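5-carboxyvanillate decarboxylase (Sphingomonas paucimobilis, PDB 4L6D) probably removes a carboxyl group from 5-carboxyvanillate as a manganese-binding decarboxylase of the amidohydrolase fold, and binds vanillic acid. Local coordinates at residues A[266-271]-A[291-296]; A[168-173]-A[329-334]; A[30-35]-A[175-180]; A[143-148]-A[200-205]. One frame throughout, in Å; residues are numbered along the deposited sequence.

In the fold
All four contacts belong to the beta/alpha barrel of the amidohydrolase fold. Interaction 1 pairs the seventh and eighth strands, and interaction 2 sets the C-terminal end of helix 317-331 against residues leading into and along strand 171-174; their centres are 11 Å apart, and they touch through Thr-270 and Tyr-172. Interactions 3 and 4, centres 10 Å apart, lie beyond the chain's centre from interaction 2, where loops follow strands 140-144 and 171-174; Arg-176 bonds to His-146 O and Ser-179 N to Glu-201 across them. Along the chain interaction 1 is nested within the loop closed by interaction 2, whereas interactions 2, 3 and 4 cross one another. The metal ligand His-174 falls between segments 168-173 and 175-180.

Interaction 1. Residues A[266-271]-A[291-296]; sequences NFAITT and NVMWAI
Ile-269 is held through both its backbone polar atoms: its N donates to Asn-291 O at 2.9 Å, nearly straight at 167°, and its O accepts from Met-293 N at 2.8 Å. Thr-271 N then reaches Met-293 O, continuing the ladder of a parallel pair, with Ile-269 opposite Val-292 and Thr-270 opposite Met-293. On one face Ile-269 and Val-292 lie side by side and point the same way, CG1 against CG2 at 4.1 Å. On the other, the Met-293 chain bends at its last torsion (chi3 -77°) and lays CE against Ala-268 CB at 4.0 Å. Thr-270 puts its hydroxyl between its own backbone N and carbonyl carbon (chi1 88°); OG1 there packs on Ala-295 CB and bonds to Tyr-172 and Ser-272. Past the last bridge a side chain takes over from the backbone, since Thr-271 OG1 accepts a weak bond from Ala-295 N at 3.3 Å. The same hydroxyl shares water 1 with Ala-295 O. Thr-271 CG2 touches Val-292 CG1, the two side chains crossing at about a right angle. Helix 277-287 links the two strands in a beta-alpha-beta unit and is touched by Ile-269, Thr-271 and Val-292, whereas Thr-270 and Met-293 touch Val-224 of strand 223-225, and Thr-270 and Ala-295 both pack on Thr-7 of strand 5-11.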
loop_
_atom_site.group_PDB
_atom_site.type_symbol
_atom_site.label_atom_id
_atom_site.label_comp_id
_atom_site.label_asym_id
_atom_site.label_seq_id
_atom_site.Cartn_x
_atom_site.Cartn_y
_atom_site.Cartn_z
ATOM N N ASN A 266 -11.089 13.917 8.464
ATOM C CA ASN A 266 -12.038 12.841 8.771
ATOM C C ASN A 266 -11.451 11.561 9.338
ATOM O O ASN A 266 -12.206 10.696 9.801
ATOM C CB ASN A 266 -12.862 12.504 7.528
ATOM C CG ASN A 266 -13.778 13.639 7.116
ATOM O OD1 ASN A 266 -13.462 14.428 6.214
ATOM N ND2 ASN A 266 -14.925 13.740 7.786
ATOM N N PHE A 267 -10.128 11.419 9.300
ATOM C CA PHE A 267 -9.504 10.193 9.796
ATOM C C PHE A 267 -8.564 10.451 10.959
ATOM O O PHE A 267 -8.009 11.541 11.102
ATOM C CB PHE A 267 -8.681 9.497 8.702
ATOM C CG PHE A 267 -9.495 8.914 7.579
ATOM C CD1 PHE A 267 -10.135 9.728 6.672
ATOM C CD2 PHE A 267 -9.545 7.545 7.397
ATOM C CE1 PHE A 267 -10.864 9.183 5.611
ATOM C CE2 PHE A 267 -10.261 6.988 6.338
ATOM C CZ PHE A 267 -10.924 7.811 5.451
ATOM N N ALA A 268 -8.381 9.406 11.764
ATOM C CA ALA A 268 -7.268 9.315 12.703
ATOM C C ALA A 268 -6.714 7.905 12.554
ATOM O O ALA A 268 -7.363 7.030 11.958
ATOM C CB ALA A 268 -7.730 9.573 14.151
ATOM N N ILE A 269 -5.515 7.684 13.078
ATOM C CA ILE A 269 -4.837 6.404 12.906
ATOM C C ILE A 269 -4.387 5.832 14.236
ATOM O O ILE A 269 -4.298 6.549 15.232
ATOM C CB ILE A 269 -3.616 6.499 11.939
ATOM C CG1 ILE A 269 -2.442 7.255 12.574
ATOM C CG2 ILE A 269 -4.019 7.177 10.639
ATOM C CD1 ILE A 269 -1.140 7.078 11.800
ATOM N N THR A 270 -4.109 4.531 14.243
ATOM C CA THR A 270 -3.462 3.906 15.392
ATOM C C THR A 270 -2.185 3.203 14.983
ATOM O O THR A 270 -1.957 2.945 13.798
ATOM C CB THR A 270 -4.358 2.910 16.159
ATOM O OG1 THR A 270 -4.236 1.604 15.578
ATOM C CG2 THR A 270 -5.828 3.357 16.173
ATOM N N THR A 271 -1.371 2.883 15.984
ATOM C CA THR A 271 -0.065 2.265 15.768
ATOM C C THR A 271 -0.087 0.740 15.850
ATOM O O THR A 271 0.974 0.133 15.917
ATOM C CB THR A 271 0.952 2.769 16.812
ATOM O OG1 THR A 271 0.549 2.329 18.112
ATOM C CG2 THR A 271 1.020 4.309 16.807
ATOM N N ASN A 291 -3.919 13.203 15.801
ATOM C CA ASN A 291 -4.513 12.190 14.924
ATOM C C ASN A 291 -3.865 10.806 15.007
ATOM O O ASN A 291 -4.146 9.937 14.185
ATOM C CB ASN A 291 -4.486 12.664 13.470
ATOM C CG ASN A 291 -5.700 13.504 13.100
ATOM O OD1 ASN A 291 -6.658 13.610 13.865
ATOM N ND2 ASN A 291 -5.678 14.078 11.904
ATOM N N VAL A 292 -3.001 10.602 15.998
ATOM C CA VAL A 292 -2.325 9.321 16.160
ATOM C C VAL A 292 -2.597 8.734 17.535
ATOM O O VAL A 292 -2.359 9.387 18.544
ATOM C CB VAL A 292 -0.801 9.455 15.962
ATOM C CG1 VAL A 292 -0.137 8.078 16.001
ATOM C CG2 VAL A 292 -0.496 10.173 14.648
ATOM N N MET A 293 -3.058 7.484 17.562
ATOM C CA MET A 293 -3.356 6.781 18.808
ATOM C C MET A 293 -2.543 5.511 18.930
ATOM O O MET A 293 -2.205 4.879 17.940
ATOM C CB MET A 293 -4.833 6.412 18.858
ATOM C CG MET A 293 -5.734 7.617 18.997
ATOM S SD MET A 293 -7.488 7.205 18.906
ATOM C CE MET A 293 -7.713 6.957 17.149
ATOM N N TRP A 294 -2.257 5.123 20.164
ATOM C CA TRP A 294 -1.555 3.879 20.425
ATOM C C TRP A 294 -2.512 2.682 20.455
ATOM O O TRP A 294 -3.686 2.809 20.819
ATOM C CB TRP A 294 -0.791 4.027 21.745
ATOM C CG TRP A 294 -0.068 2.799 22.197
ATOM C CD1 TRP A 294 1.071 2.274 21.667
ATOM C CD2 TRP A 294 -0.445 1.948 23.281
ATOM N NE1 TRP A 294 1.429 1.132 22.356
ATOM C CE2 TRP A 294 0.515 0.922 23.361
ATOM C CE3 TRP A 294 -1.504 1.966 24.207
ATOM C CZ2 TRP A 294 0.448 -0.083 24.322
ATOM C CZ3 TRP A 294 -1.571 0.967 25.155
ATOM C CH2 TRP A 294 -0.596 -0.044 25.208
ATOM N N ALA A 295 -1.997 1.516 20.068
ATOM C CA ALA A 295 -2.751 0.264 20.158
ATOM C C ALA A 295 -1.780 -0.901 20.307
ATOM O O ALA A 295 -0.577 -0.727 20.111
ATOM C CB ALA A 295 -3.637 0.059 18.927
ATOM N N ILE A 296 -2.302 -2.088 20.625
ATOM C CA ILE A 296 -1.474 -3.282 20.759
ATOM C C ILE A 296 -1.771 -4.296 19.659
ATOM O O ILE A 296 -0.849 -4.938 19.145
ATOM C CB ILE A 296 -1.669 -3.964 22.127
ATOM C CG1 ILE A 296 -1.352 -2.993 23.270
ATOM C CG2 ILE A 296 -0.816 -5.232 22.214
ATOM C CD1 ILE A 296 -1.894 -3.466 24.603
HETATM O O HOH W 1 1.816 -0.030 18.852
#

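Interaction 2. Residues A[168-173]-A[329-334]; sequences GLALYI and ARIFRI
Ala-170 CB is the small bump of this contact, fitting into the angle between Ile-331 CG2 at 3.8 Å and Phe-332 CE1 at 4.0 Å. The sides of that hollow also touch, for Ile-331 CG2 sits over the centre of the Phe-332 ring, 3.9 Å above its plane. Two residues on, in the strand, Tyr-172 CD2 approaches Phe-332 CZ at 4.2 Å, while the Tyr-172 hydroxyl bonds to Glu-8. These side chains pack at one end of the beta/alpha barrel, consistent with plugging it: Phe-332, the first residue beyond helix 317-331, reaches Leu-114 of strand 111-115 and Val-224 of strand 223-225 as well. Toward solvent, Arg-333 runs extended from CG to NE and crosses Leu-169 at about a right angle, so that Leu-169 CD2 rests over one guanidinium face, 3.5 Å from its plane. Gly-168, with a positive phi of 82°, lies beside this group; a CB there would be jammed against the carbonyl O of the preceding residue, which alone calls for glycine, and would also collide with Arg-333 NH2, which bonds to Ser-167 O. Waters bridge the polar atoms: water 2 joins Gly-168 O to Arg-333 NE, and water 4 accepts from Ala-170 N at 2.9 Å and donates to Ile-331 O.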
loop_
_atom_site.group_PDB
_atom_site.type_symbol
_atom_site.label_atom_id
_atom_site.label_comp_id
_atom_site.label_asym_id
_atom_site.label_seq_id
_atom_site.Cartn_x
_atom_site.Cartn_y
_atom_site.Cartn_z
ATOM N N GLY A 168 -22.454 10.424 15.925
ATOM C CA GLY A 168 -21.252 11.021 16.479
ATOM C C GLY A 168 -20.166 10.009 16.837
ATOM O O GLY A 168 -19.081 10.393 17.286
ATOM N N LEU A 169 -20.443 8.725 16.642
ATOM C CA LEU A 169 -19.452 7.674 16.924
ATOM C C LEU A 169 -18.404 7.562 15.828
ATOM O O LEU A 169 -18.728 7.547 14.633
ATOM C CB LEU A 169 -20.138 6.313 17.080
ATOM C CG LEU A 169 -21.118 6.176 18.252
ATOM C CD1 LEU A 169 -21.685 4.775 18.273
ATOM C CD2 LEU A 169 -20.430 6.502 19.577
ATOM N N ALA A 170 -17.145 7.439 16.239
ATOM C CA ALA A 170 -16.074 7.140 15.305
ATOM C C ALA A 170 -16.171 5.682 14.848
ATOM O O ALA A 170 -16.516 4.803 15.640
ATOM C CB ALA A 170 -14.725 7.413 15.948
ATOM N N LEU A 171 -15.889 5.436 13.570
ATOM C CA LEU A 171 -15.880 4.076 13.033
ATOM C C LEU A 171 -14.457 3.605 12.782
ATOM O O LEU A 171 -13.743 4.168 11.952
ATOM C CB LEU A 171 -16.670 4.012 11.727
ATOM C CG LEU A 171 -16.603 2.667 10.994
ATOM C CD1 LEU A 171 -17.315 1.561 11.781
ATOM C CD2 LEU A 171 -17.214 2.798 9.609
ATOM N N TYR A 172 -14.047 2.568 13.506
ATOM C CA TYR A 172 -12.763 1.928 13.266
ATOM C C TYR A 172 -12.962 0.953 12.119
ATOM O O TYR A 172 -13.741 0.008 12.242
ATOM C CB TYR A 172 -12.325 1.180 14.531
ATOM C CG TYR A 172 -10.831 0.954 14.678
ATOM C CD1 TYR A 172 -10.096 0.311 13.686
ATOM C CD2 TYR A 172 -10.162 1.372 15.828
ATOM C CE1 TYR A 172 -8.735 0.087 13.834
ATOM C CE2 TYR A 172 -8.808 1.160 15.991
ATOM C CZ TYR A 172 -8.098 0.528 14.985
ATOM O OH TYR A 172 -6.755 0.329 15.161
ATOM N N ILE A 173 -12.312 1.204 10.986
ATOM C CA ILE A 173 -12.352 0.233 9.894
ATOM C C ILE A 173 -11.133 -0.659 10.018
ATOM O O ILE A 173 -10.037 -0.320 9.551
ATOM C CB ILE A 173 -12.450 0.882 8.494
ATOM C CG1 ILE A 173 -13.708 1.751 8.402
ATOM C CG2 ILE A 173 -12.513 -0.208 7.434
ATOM C CD1 ILE A 173 -13.859 2.488 7.067
ATOM N N ALA A 329 -9.136 9.033 24.348
ATOM C CA ALA A 329 -10.166 9.466 25.281
ATOM C C ALA A 329 -11.128 10.450 24.614
ATOM O O ALA A 329 -12.338 10.386 24.826
ATOM C CB ALA A 329 -9.533 10.083 26.509
ATOM N N ARG A 330 -10.584 11.337 23.788
ATOM C CA ARG A 330 -11.396 12.287 23.038
ATOM C C ARG A 330 -12.221 11.592 21.956
ATOM O O ARG A 330 -13.451 11.716 21.916
ATOM C CB ARG A 330 -10.500 13.338 22.386
ATOM C CG ARG A 330 -11.252 14.375 21.573
ATOM C CD ARG A 330 -10.291 15.317 20.853
ATOM N NE ARG A 330 -9.677 14.695 19.679
ATOM C CZ ARG A 330 -8.390 14.371 19.576
ATOM N NH1 ARG A 330 -7.558 14.621 20.575
ATOM N NH2 ARG A 330 -7.938 13.807 18.466
ATOM N N ILE A 331 -11.540 10.857 21.084
ATOM C CA ILE A 331 -12.183 10.257 19.917
ATOM C C ILE A 331 -13.202 9.189 20.295
ATOM O O ILE A 331 -14.247 9.058 19.647
ATOM C CB ILE A 331 -11.125 9.697 18.946
ATOM C CG1 ILE A 331 -10.347 10.858 18.318
ATOM C CG2 ILE A 331 -11.756 8.784 17.876
ATOM C CD1 ILE A 331 -9.107 10.436 17.563
ATOM N N PHE A 332 -12.903 8.441 21.353
ATOM C CA PHE A 332 -13.755 7.325 21.770
ATOM C C PHE A 332 -14.507 7.545 23.086
ATOM O O PHE A 332 -14.904 6.580 23.750
ATOM C CB PHE A 332 -12.933 6.039 21.821
ATOM C CG PHE A 332 -12.438 5.581 20.475
ATOM C CD1 PHE A 332 -13.327 5.190 19.485
ATOM C CD2 PHE A 332 -11.076 5.550 20.198
ATOM C CE1 PHE A 332 -12.863 4.764 18.244
ATOM C CE2 PHE A 332 -10.605 5.124 18.965
ATOM C CZ PHE A 332 -11.503 4.722 17.984
ATOM N N ARG A 333 -14.692 8.803 23.473
ATOM C CA ARG A 333 -15.626 9.139 24.554
ATOM C C ARG A 333 -15.278 8.435 25.864
ATOM O O ARG A 333 -16.153 7.881 26.531
ATOM C CB ARG A 333 -17.062 8.756 24.158
ATOM C CG ARG A 333 -17.576 9.413 22.887
ATOM C CD ARG A 333 -19.038 9.038 22.615
ATOM N NE ARG A 333 -19.561 9.734 21.441
ATOM C CZ ARG A 333 -20.839 9.732 21.070
ATOM N NH1 ARG A 333 -21.745 9.068 21.780
ATOM N NH2 ARG A 333 -21.213 10.399 19.987
ATOM N N ILE A 334 -14.001 8.455 26.232
ATOM C CA ILE A 334 -13.558 7.831 27.476
ATOM C C ILE A 334 -13.246 8.915 28.493
ATOM O O ILE A 334 -12.557 9.886 28.184
ATOM C CB ILE A 334 -12.295 6.963 27.254
ATOM C CG1 ILE A 334 -12.592 5.831 26.264
ATOM C CG2 ILE A 334 -11.801 6.404 28.575
ATOM C CD1 ILE A 334 -11.341 5.088 25.798
HETATM O O HOH W 2 -17.655 10.150 19.530
HETATM O O HOH W 3 -19.279 12.523 19.624
HETATM O O HOH W 4 -16.537 7.589 19.085
#

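Interaction 3. Residues A[30-35]-A[175-180]; sequences SLDMIL and PRAPSK
Asp-32 meets Arg-176 in a salt bridge gripped side-on, with Arg-176 NE at 2.7 Å and NH2 at 2.9 Å both donating to the single oxygen OD2. That oxygen lies in the guanidinium plane, yet the two nitrogens approach it from one face of the carboxylate, whose plane is turned 43° from theirs. The bend of the arginine chain at chi3 (-69°) brings NE round to this edge, and its remaining nitrogen NH1 bonds to His-146 O. With an asparagine in place of Asp-32, Arg-176 would probably lose the charge that balances it, and its guanidinium could turn more easily. Among backbone donors, Ala-177 N reaches the other oxygen, OD1, on its syn side at 2.9 Å and 169°. Ser-30 OG accepts from Asp-32 N, a capping bond at the turn leading into helix 33-40. Water 6 donates to OD2 and to Ala-177 O; water 5 links Leu-31 N with Pro-178 O. Apolar contacts flank the charges: Leu-31 CB lies 3.9 Å from Ala-177 CB, and its CD2 covers the Pro-178 ring. Leu-35, in the helix that follows, touches bound vanillic acid; with both carboxylate oxygens engaged, the buried ion pair is likely to hold this pocket-lining segment to the loop after His-174.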
loop_
_atom_site.group_PDB
_atom_site.type_symbol
_atom_site.label_atom_id
_atom_site.label_comp_id
_atom_site.label_asym_id
_atom_site.label_seq_id
_atom_site.Cartn_x
_atom_site.Cartn_y
_atom_site.Cartn_z
ATOM N N SER A 30 -14.586 -16.968 0.304
ATOM C CA SER A 30 -13.946 -15.768 0.845
ATOM C C SER A 30 -12.549 -16.083 1.361
ATOM O O SER A 30 -12.342 -17.114 1.988
ATOM C CB SER A 30 -14.778 -15.182 1.984
ATOM O OG SER A 30 -14.103 -14.079 2.578
ATOM N N LEU A 31 -11.596 -15.188 1.111
ATOM C CA LEU A 31 -10.229 -15.398 1.568
ATOM C C LEU A 31 -10.138 -15.408 3.097
ATOM O O LEU A 31 -9.180 -15.933 3.656
ATOM C CB LEU A 31 -9.278 -14.359 0.961
ATOM C CG LEU A 31 -7.773 -14.605 1.116
ATOM C CD1 LEU A 31 -7.320 -15.836 0.367
ATOM C CD2 LEU A 31 -7.023 -13.386 0.617
ATOM N N ASP A 32 -11.145 -14.859 3.777
ATOM C CA ASP A 32 -11.180 -14.944 5.235
ATOM C C ASP A 32 -11.329 -16.366 5.745
ATOM O O ASP A 32 -11.112 -16.610 6.925
ATOM C CB ASP A 32 -12.287 -14.079 5.826
ATOM C CG ASP A 32 -11.966 -12.617 5.735
ATOM O OD1 ASP A 32 -11.083 -12.144 6.493
ATOM O OD2 ASP A 32 -12.568 -11.942 4.886
ATOM N N MET A 33 -11.716 -17.298 4.878
ATOM C CA MET A 33 -11.843 -18.697 5.303
ATOM C C MET A 33 -10.522 -19.303 5.774
ATOM O O MET A 33 -10.533 -20.279 6.521
ATOM C CB MET A 33 -12.493 -19.564 4.218
ATOM C CG MET A 33 -13.968 -19.221 3.986
ATOM S SD MET A 33 -15.049 -19.579 5.391
ATOM C CE MET A 33 -15.169 -21.364 5.247
ATOM N N ILE A 34 -9.392 -18.724 5.355
ATOM C CA ILE A 34 -8.100 -19.185 5.850
ATOM C C ILE A 34 -8.010 -18.937 7.361
ATOM O O ILE A 34 -7.805 -19.873 8.130
ATOM C CB ILE A 34 -6.916 -18.533 5.089
ATOM C CG1 ILE A 34 -6.935 -18.964 3.619
ATOM C CG2 ILE A 34 -5.595 -18.911 5.739
ATOM C CD1 ILE A 34 -5.882 -18.281 2.738
ATOM N N LEU A 35 -8.187 -17.685 7.776
ATOM C CA LEU A 35 -8.276 -17.339 9.196
ATOM C C LEU A 35 -9.361 -18.149 9.904
ATOM O O LEU A 35 -9.139 -18.703 10.985
ATOM C CB LEU A 35 -8.602 -15.850 9.351
ATOM C CG LEU A 35 -9.039 -15.392 10.742
ATOM C CD1 LEU A 35 -7.851 -15.400 11.677
ATOM C CD2 LEU A 35 -9.684 -14.017 10.679
ATOM N N PRO A 175 -9.003 -4.277 9.464
ATOM C CA PRO A 175 -8.895 -5.135 8.274
ATOM C C PRO A 175 -9.749 -6.410 8.305
ATOM O O PRO A 175 -10.265 -6.853 9.331
ATOM C CB PRO A 175 -7.404 -5.525 8.248
ATOM C CG PRO A 175 -6.723 -4.459 9.066
ATOM C CD PRO A 175 -7.701 -4.073 10.125
ATOM N N ARG A 176 -9.907 -6.983 7.121
ATOM C CA ARG A 176 -10.167 -8.412 6.970
ATOM C C ARG A 176 -9.370 -8.808 5.734
ATOM O O ARG A 176 -8.669 -7.982 5.153
ATOM C CB ARG A 176 -11.668 -8.723 6.838
ATOM C CG ARG A 176 -12.336 -8.046 5.649
ATOM C CD ARG A 176 -13.812 -8.369 5.557
ATOM N NE ARG A 176 -14.059 -9.761 5.197
ATOM C CZ ARG A 176 -15.251 -10.229 4.848
ATOM N NH1 ARG A 176 -16.298 -9.412 4.842
ATOM N NH2 ARG A 176 -15.393 -11.509 4.521
ATOM N N ALA A 177 -9.451 -10.067 5.336
ATOM C CA ALA A 177 -8.698 -10.498 4.168
ATOM C C ALA A 177 -9.199 -9.805 2.896
ATOM O O ALA A 177 -10.386 -9.458 2.792
ATOM C CB ALA A 177 -8.788 -12.019 4.013
ATOM N N PRO A 178 -8.294 -9.610 1.921
ATOM C CA PRO A 178 -8.658 -9.115 0.591
ATOM C C PRO A 178 -9.966 -9.703 0.050
ATOM O O PRO A 178 -10.165 -10.920 0.079
ATOM C CB PRO A 178 -7.477 -9.561 -0.258
ATOM C CG PRO A 178 -6.304 -9.397 0.697
ATOM C CD PRO A 178 -6.834 -9.782 2.058
ATOM N N SER A 179 -10.835 -8.827 -0.447
ATOM C CA SER A 179 -12.115 -9.238 -1.024
ATOM C C SER A 179 -11.912 -10.031 -2.302
ATOM O O SER A 179 -10.796 -10.147 -2.817
ATOM C CB SER A 179 -12.970 -8.015 -1.359
ATOM O OG SER A 179 -12.520 -7.417 -2.569
ATOM N N LYS A 180 -13.010 -10.545 -2.842
ATOM C CA LYS A 180 -12.944 -11.342 -4.062
ATOM C C LYS A 180 -12.478 -10.510 -5.255
ATOM O O LYS A 180 -12.017 -11.059 -6.256
ATOM C CB LYS A 180 -14.285 -12.029 -4.352
ATOM C CG LYS A 180 -14.645 -13.143 -3.380
ATOM C CD LYS A 180 -15.996 -13.761 -3.715
ATOM C CE LYS A 180 -16.309 -14.870 -2.722
ATOM N NZ LYS A 180 -17.488 -15.672 -3.128
HETATM O O HOH W 5 -11.933 -12.934 -0.584
HETATM O O HOH W 6 -12.300 -11.440 2.321
#

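Interaction 4. Residues A[143-148]-A[200-205]; sequences INSHTN and IETSTN
Glu-201 OE2 takes two bonds from consecutive residues: Ser-145 OG donates to it at 2.7 Å, and His-146 N, less straight, at 3.2 Å. The directions differ, the hydroxyl arriving on the anti side, 32° out of the carboxylate plane, and the amide nearly in line with the C-O bond. Glu-201 achieves this by folding at chi2 (67°), which swings the carboxylate against the loop; OE2 also comes to the edge of the His-146 ring, 3.4 Å from CD2. Ser-145 OG, swung away from its own backbone N, is an acceptor too: Asn-205 ND2, one helical turn beyond Glu-201, donates to it at 3.0 Å and 165°, with OG close to the amide plane. Glu-201 OE1 accepts from Ser-179 N and bonds to Tyr-151 OH. A glutamine in place of Glu-201 would probably weaken the hold on OG and the His-146 amide, since the charge would be lost and an NH2 group might face these donors. The chain Asn-205 to Ser-145 to Glu-201 thus gives the serine hydroxyl a defined direction, and one buried carboxylate, its charge probably eased by these donors, ties helix 197-211 to the loops after strands 140-144 and 171-174.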
loop_
_atom_site.group_PDB
_atom_site.type_symbol
_atom_site.label_atom_id
_atom_site.label_comp_id
_atom_site.label_asym_id
_atom_site.label_seq_id
_atom_site.Cartn_x
_atom_site.Cartn_y
_atom_site.Cartn_z
ATOM N N ILE A 143 -15.949 -2.017 12.136
ATOM C CA ILE A 143 -16.351 -2.860 11.020
ATOM C C ILE A 143 -15.062 -3.329 10.333
ATOM O O ILE A 143 -14.035 -2.647 10.404
ATOM C CB ILE A 143 -17.310 -2.108 10.052
ATOM C CG1 ILE A 143 -18.175 -3.104 9.268
ATOM C CG2 ILE A 143 -16.535 -1.180 9.124
ATOM C CD1 ILE A 143 -19.176 -3.886 10.153
ATOM N N ASN A 144 -15.102 -4.489 9.686
ATOM C CA ASN A 144 -13.896 -5.089 9.110
ATOM C C ASN A 144 -13.861 -5.011 7.597
ATOM O O ASN A 144 -14.415 -5.867 6.914
ATOM C CB ASN A 144 -13.754 -6.534 9.585
ATOM C CG ASN A 144 -13.886 -6.635 11.079
ATOM O OD1 ASN A 144 -12.968 -6.250 11.812
ATOM N ND2 ASN A 144 -15.049 -7.078 11.553
ATOM N N SER A 145 -13.182 -3.984 7.095
ATOM C CA SER A 145 -13.164 -3.607 5.686
ATOM C C SER A 145 -14.437 -4.015 4.925
ATOM O O SER A 145 -15.527 -3.674 5.371
ATOM C CB SER A 145 -11.876 -4.060 5.005
ATOM O OG SER A 145 -11.653 -3.272 3.854
ATOM N N HIS A 146 -14.315 -4.766 3.834
ATOM C CA HIS A 146 -15.432 -4.977 2.916
ATOM C C HIS A 146 -16.601 -5.761 3.501
ATOM O O HIS A 146 -16.446 -6.516 4.453
ATOM C CB HIS A 146 -14.955 -5.662 1.627
ATOM C CG HIS A 146 -14.807 -7.150 1.735
ATOM N ND1 HIS A 146 -15.857 -8.021 1.520
ATOM C CD2 HIS A 146 -13.732 -7.922 2.027
ATOM C CE1 HIS A 146 -15.431 -9.264 1.668
ATOM N NE2 HIS A 146 -14.147 -9.232 1.982
ATOM N N THR A 147 -17.776 -5.566 2.915
ATOM C CA THR A 147 -18.898 -6.467 3.146
ATOM C C THR A 147 -19.450 -6.909 1.804
ATOM O O THR A 147 -19.685 -6.083 0.919
ATOM C CB THR A 147 -20.020 -5.809 3.976
ATOM O OG1 THR A 147 -19.481 -5.361 5.223
ATOM C CG2 THR A 147 -21.155 -6.813 4.251
ATOM N N ASN A 148 -19.631 -8.217 1.650
ATOM C CA ASN A 148 -20.146 -8.793 0.409
ATOM C C ASN A 148 -19.296 -8.419 -0.806
ATOM O O ASN A 148 -19.793 -8.315 -1.921
ATOM C CB ASN A 148 -21.622 -8.429 0.192
ATOM C CG ASN A 148 -22.517 -8.947 1.302
ATOM O OD1 ASN A 148 -22.247 -9.990 1.895
ATOM N ND2 ASN A 148 -23.593 -8.223 1.579
ATOM N N ILE A 200 -3.514 -3.862 2.203
ATOM C CA ILE A 200 -3.956 -3.535 0.851
ATOM C C ILE A 200 -5.483 -3.450 0.769
ATOM O O ILE A 200 -6.035 -2.500 0.203
ATOM C CB ILE A 200 -3.431 -4.553 -0.169
ATOM C CG1 ILE A 200 -1.897 -4.606 -0.159
ATOM C CG2 ILE A 200 -3.955 -4.211 -1.557
ATOM C CD1 ILE A 200 -1.237 -3.255 -0.402
ATOM N N GLU A 201 -6.158 -4.430 1.359
ATOM C CA GLU A 201 -7.614 -4.453 1.405
ATOM C C GLU A 201 -8.197 -3.210 2.079
ATOM O O GLU A 201 -9.078 -2.545 1.514
ATOM C CB GLU A 201 -8.060 -5.737 2.125
ATOM C CG GLU A 201 -9.469 -5.722 2.707
ATOM C CD GLU A 201 -10.566 -5.660 1.659
ATOM O OE1 GLU A 201 -10.329 -6.018 0.480
ATOM O OE2 GLU A 201 -11.671 -5.229 2.042
ATOM N N THR A 202 -7.672 -2.881 3.260
ATOM C CA THR A 202 -8.252 -1.830 4.092
ATOM C C THR A 202 -7.943 -0.443 3.536
ATOM O O THR A 202 -8.822 0.426 3.493
ATOM C CB THR A 202 -7.759 -1.963 5.540
ATOM O OG1 THR A 202 -7.954 -3.316 5.967
ATOM C CG2 THR A 202 -8.554 -1.054 6.473
ATOM N N SER A 203 -6.698 -0.235 3.101
ATOM C CA SER A 203 -6.321 1.047 2.517
ATOM C C SER A 203 -7.085 1.301 1.228
ATOM O O SER A 203 -7.507 2.429 0.970
ATOM C CB SER A 203 -4.810 1.157 2.268
ATOM O OG SER A 203 -4.353 0.160 1.369
ATOM N N THR A 204 -7.265 0.271 0.409
ATOM C CA THR A 204 -7.996 0.461 -0.846
ATOM C C THR A 204 -9.454 0.846 -0.592
ATOM O O THR A 204 -9.993 1.713 -1.268
ATOM C CB THR A 204 -7.871 -0.766 -1.758
ATOM O OG1 THR A 204 -6.487 -0.964 -2.091
ATOM C CG2 THR A 204 -8.669 -0.583 -3.041
ATOM N N ASN A 205 -10.075 0.207 0.393
ATOM C CA ASN A 205 -11.419 0.570 0.822
ATOM C C ASN A 205 -11.456 2.063 1.168
ATOM O O ASN A 205 -12.257 2.833 0.620
ATOM C CB ASN A 205 -11.799 -0.289 2.036
ATOM C CG ASN A 205 -13.305 -0.328 2.301
ATOM O OD1 ASN A 205 -14.070 0.477 1.777
ATOM N ND2 ASN A 205 -13.727 -1.292 3.125
#